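Local coordinates for pumilio domain-containing protein C56F2.08c (Schizosaccharomyces pombe, PDB 6NX5) that probably binds AU-rich regions in the 3' untranslated regions of mRNAs, the chain here being its RNA recognition motif domain, at residues F24-D32 with V44-A55. Residues are numbered along the deposited sequence; the frame is centred on the assembly and turned at random. Where two conformers were deposited one is given.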
loop_
_atom_site.group_PDB
_atom_site.type_symbol
_atom_site.label_atom_id
_atom_site.label_comp_id
_atom_site.label_asym_id
_atom_site.label_seq_id
_atom_site.Cartn_x
_atom_site.Cartn_y
_atom_site.Cartn_z
ATOM N N PHE A 24 -0.216 -4.832 15.176
ATOM C CA PHE A 24 1.109 -4.868 14.572
ATOM C C PHE A 24 2.209 -4.395 15.519
ATOM O O PHE A 24 3.386 -4.687 15.279
ATOM C CB PHE A 24 1.100 -4.058 13.269
ATOM C CG PHE A 24 0.532 -4.821 12.110
ATOM C CD1 PHE A 24 1.377 -5.496 11.231
ATOM C CD2 PHE A 24 -0.837 -4.903 11.912
ATOM C CE1 PHE A 24 0.871 -6.207 10.167
ATOM C CE2 PHE A 24 -1.358 -5.644 10.864
ATOM C CZ PHE A 24 -0.497 -6.292 9.985
ATOM N N SER A 25 1.861 -3.716 16.614
ATOM C CA SER A 25 2.882 -3.322 17.580
ATOM C C SER A 25 3.489 -4.502 18.331
ATOM O O SER A 25 4.492 -4.313 19.025
ATOM C CB SER A 25 2.309 -2.321 18.585
ATOM O OG SER A 25 1.985 -1.098 17.956
ATOM N N ALA A 26 2.928 -5.706 18.208
ATOM C CA ALA A 26 3.563 -6.866 18.816
ATOM C C ALA A 26 4.937 -7.155 18.222
ATOM O O ALA A 26 5.752 -7.812 18.874
ATOM C CB ALA A 26 2.680 -8.102 18.666
ATOM N N TYR A 27 5.217 -6.693 17.002
ATOM C CA TYR A 27 6.428 -7.105 16.301
ATOM C C TYR A 27 7.453 -5.995 16.132
ATOM O O TYR A 27 8.549 -6.248 15.619
ATOM C CB TYR A 27 6.046 -7.693 14.939
ATOM C CG TYR A 27 4.986 -8.741 15.112
ATOM C CD1 TYR A 27 5.306 -9.997 15.609
ATOM C CD2 TYR A 27 3.653 -8.457 14.850
ATOM C CE1 TYR A 27 4.329 -10.959 15.806
ATOM C CE2 TYR A 27 2.676 -9.410 15.036
ATOM C CZ TYR A 27 3.016 -10.655 15.512
ATOM O OH TYR A 27 2.037 -11.602 15.698
ATOM N N GLY A 28 7.146 -4.785 16.559
ATOM C CA GLY A 28 8.095 -3.703 16.416
ATOM C C GLY A 28 7.407 -2.361 16.556
ATOM O O GLY A 28 6.253 -2.269 16.979
ATOM N N ASN A 29 8.161 -1.319 16.204
ATOM C CA ASN A 29 7.693 0.061 16.330
ATOM C C ASN A 29 6.968 0.427 15.042
ATOM O O ASN A 29 7.598 0.686 14.019
ATOM C CB ASN A 29 8.856 1.011 16.595
ATOM C CG ASN A 29 9.539 0.750 17.930
ATOM O OD1 ASN A 29 10.723 0.412 17.975
ATOM N ND2 ASN A 29 8.795 0.905 19.025
ATOM N N VAL A 30 5.634 0.450 15.090
ATOM C CA VAL A 30 4.864 0.836 13.913
ATOM C C VAL A 30 5.077 2.318 13.637
ATOM O O VAL A 30 4.856 3.166 14.512
ATOM C CB VAL A 30 3.376 0.526 14.113
ATOM C CG1 VAL A 30 2.551 1.054 12.935
ATOM C CG2 VAL A 30 3.166 -0.976 14.315
ATOM N N LYS A 31 5.483 2.638 12.412
ATOM C CA LYS A 31 5.820 4.012 12.056
ATOM C C LYS A 31 4.611 4.795 11.574
ATOM O O LYS A 31 4.489 5.987 11.874
ATOM C CB LYS A 31 6.912 4.029 10.978
ATOM C CG LYS A 31 7.678 5.349 10.862
ATOM C CD LYS A 31 7.051 6.295 9.857
ATOM C CE LYS A 31 7.631 7.702 9.974
ATOM N NZ LYS A 31 6.784 8.736 9.301
ATOM N N ASP A 32 3.712 4.148 10.840
ATOM C CA ASP A 32 2.554 4.815 10.269
ATOM C C ASP A 32 1.566 3.737 9.875
ATOM O O ASP A 32 1.950 2.586 9.639
ATOM C CB ASP A 32 2.925 5.659 9.044
ATOM C CG ASP A 32 3.373 7.060 9.406
ATOM O OD1 ASP A 32 2.700 7.718 10.225
ATOM O OD2 ASP A 32 4.420 7.491 8.885
ATOM N N VAL A 44 0.769 -0.697 6.571
ATOM C CA VAL A 44 1.456 -0.573 7.847
ATOM C C VAL A 44 2.937 -0.426 7.556
ATOM O O VAL A 44 3.492 -1.205 6.770
ATOM C CB VAL A 44 1.231 -1.797 8.750
ATOM C CG1 VAL A 44 1.984 -1.625 10.060
ATOM C CG2 VAL A 44 -0.249 -2.051 8.983
ATOM N N SER A 45 3.580 0.561 8.171
ATOM C CA SER A 45 5.000 0.791 7.959
ATOM C C SER A 45 5.797 0.548 9.230
ATOM O O SER A 45 5.357 0.887 10.336
ATOM C CB SER A 45 5.273 2.214 7.450
ATOM O OG SER A 45 5.047 3.173 8.461
ATOM N N TYR A 46 6.973 -0.050 9.048
ATOM C CA TYR A 46 8.025 -0.159 10.047
ATOM C C TYR A 46 9.294 0.454 9.483
ATOM O O TYR A 46 9.618 0.254 8.304
ATOM C CB TYR A 46 8.348 -1.603 10.396
ATOM C CG TYR A 46 7.274 -2.418 11.045
ATOM C CD1 TYR A 46 6.488 -3.273 10.288
ATOM C CD2 TYR A 46 7.102 -2.418 12.433
ATOM C CE1 TYR A 46 5.523 -4.079 10.879
ATOM C CE2 TYR A 46 6.127 -3.230 13.034
ATOM C CZ TYR A 46 5.351 -4.051 12.258
ATOM O OH TYR A 46 4.392 -4.851 12.837
ATOM N N GLU A 47 10.069 1.129 10.329
ATOM C CA GLU A 47 11.372 1.588 9.864
ATOM C C GLU A 47 12.309 0.411 9.603
ATOM O O GLU A 47 13.062 0.423 8.622
ATOM C CB GLU A 47 11.991 2.564 10.869
ATOM C CG GLU A 47 13.195 3.327 10.341
ATOM C CD GLU A 47 12.821 4.503 9.451
ATOM O OE1 GLU A 47 13.431 5.583 9.605
ATOM O OE2 GLU A 47 11.921 4.349 8.596
ATOM N N SER A 48 12.250 -0.640 10.430
ATOM C CA SER A 48 13.164 -1.782 10.319
ATOM C C SER A 48 12.593 -2.893 9.457
ATOM O O SER A 48 11.488 -3.389 9.721
ATOM C CB SER A 48 13.519 -2.372 11.690
ATOM O OG SER A 48 13.897 -1.358 12.604
ATOM N N LEU A 49 13.379 -3.298 8.447
ATOM C CA LEU A 49 13.013 -4.433 7.606
ATOM C C LEU A 49 12.798 -5.693 8.423
ATOM O O LEU A 49 11.836 -6.432 8.182
ATOM C CB LEU A 49 14.094 -4.663 6.551
ATOM C CG LEU A 49 13.936 -5.934 5.726
ATOM C CD1 LEU A 49 12.672 -5.896 4.900
ATOM C CD2 LEU A 49 15.167 -6.056 4.835
ATOM N N SER A 50 13.668 -5.961 9.405
ATOM C CA SER A 50 13.499 -7.217 10.132
ATOM C C SER A 50 12.189 -7.234 10.927
ATOM O O SER A 50 11.558 -8.292 11.038
ATOM C CB SER A 50 14.707 -7.498 11.034
ATOM O OG SER A 50 14.940 -6.458 11.946
ATOM N N SER A 51 11.741 -6.089 11.456
ATOM C CA SER A 51 10.423 -6.050 12.101
ATOM C C SER A 51 9.314 -6.381 11.106
ATOM O O SER A 51 8.391 -7.154 11.416
ATOM C CB SER A 51 10.149 -4.680 12.738
ATOM O OG SER A 51 11.097 -4.343 13.736
ATOM N N ALA A 52 9.383 -5.804 9.905
ATOM C CA ALA A 52 8.351 -6.071 8.901
ATOM C C ALA A 52 8.322 -7.543 8.494
ATOM O O ALA A 52 7.240 -8.109 8.290
ATOM C CB ALA A 52 8.556 -5.183 7.667
ATOM N N ILE A 53 9.498 -8.162 8.304
ATOM C CA ILE A 53 9.541 -9.581 7.937
ATOM C C ILE A 53 8.918 -10.433 9.036
ATOM O O ILE A 53 8.119 -11.339 8.770
ATOM C CB ILE A 53 10.992 -10.026 7.665
ATOM C CG1 ILE A 53 11.537 -9.357 6.404
ATOM C CG2 ILE A 53 11.082 -11.568 7.537
ATOM C CD1 ILE A 53 13.061 -9.556 6.265
ATOM N N VAL A 54 9.286 -10.168 10.287
ATOM C CA VAL A 54 8.759 -10.968 11.390
ATOM C C VAL A 54 7.247 -10.816 11.492
ATOM O O VAL A 54 6.528 -11.801 11.702
ATOM C CB VAL A 54 9.461 -10.583 12.702
ATOM C CG1 VAL A 54 8.689 -11.135 13.923
ATOM C CG2 VAL A 54 10.886 -11.130 12.679
ATOM N N ALA A 55 6.744 -9.584 11.347
ATOM C CA ALA A 55 5.300 -9.350 11.381
ATOM C C ALA A 55 4.592 -10.082 10.251
ATOM O O ALA A 55 3.550 -10.724 10.460
ATOM C CB ALA A 55 5.011 -7.844 11.307
HETATM O O HOH W 1 9.420 1.902 12.894
HETATM O O HOH W 2 10.781 -1.788 14.873
#
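Y46 reaches from its strand to the F24-Y27 turn, where its OH donates a 2.6 Å hydrogen bond to O of F24. The turn's own Y27 N meets that oxygen from the opposite face of the carbonyl plane, so two donors grip it. Tyrosine suits this place because its ring carbons are apolar, V30 CG2 lying 3.9 Å from CE2 of Y46, while its end carries a hydroxyl. A phenylalanine here would probably leave O of F24 with Y27 N alone of the two donors.

Among the backbone bonds, K31 N donates to S45 O (2.7 Å) and S45 N to D32 O (3.0 Å). Waters join the segments further: one links N29 O to E47 N, the other N29 N to S51 OG on helix 49-59.

Apolar contacts bring buried F24 and V44 together. V44 CG2 stands over the centre of the F24 ring, a CH-pi contact 4.1 Å from the centroid; with CG1 anti to the backbone N (chi1 179°), V44 also meets V30 CG1. The partly exposed Y27 ring lies on helix 49-59, A55 CA over its face, and small A55 admits this approach.

Steric fit calls for glycine at G28: its backbone angles would jam a CB against O of Y27, and S51 OG would collide with it too.

F24 continues onto V8, V73 and L59, joining both helices to the four-stranded antiparallel sheet in the β-α-β-β-α-β fold of an RNA recognition motif.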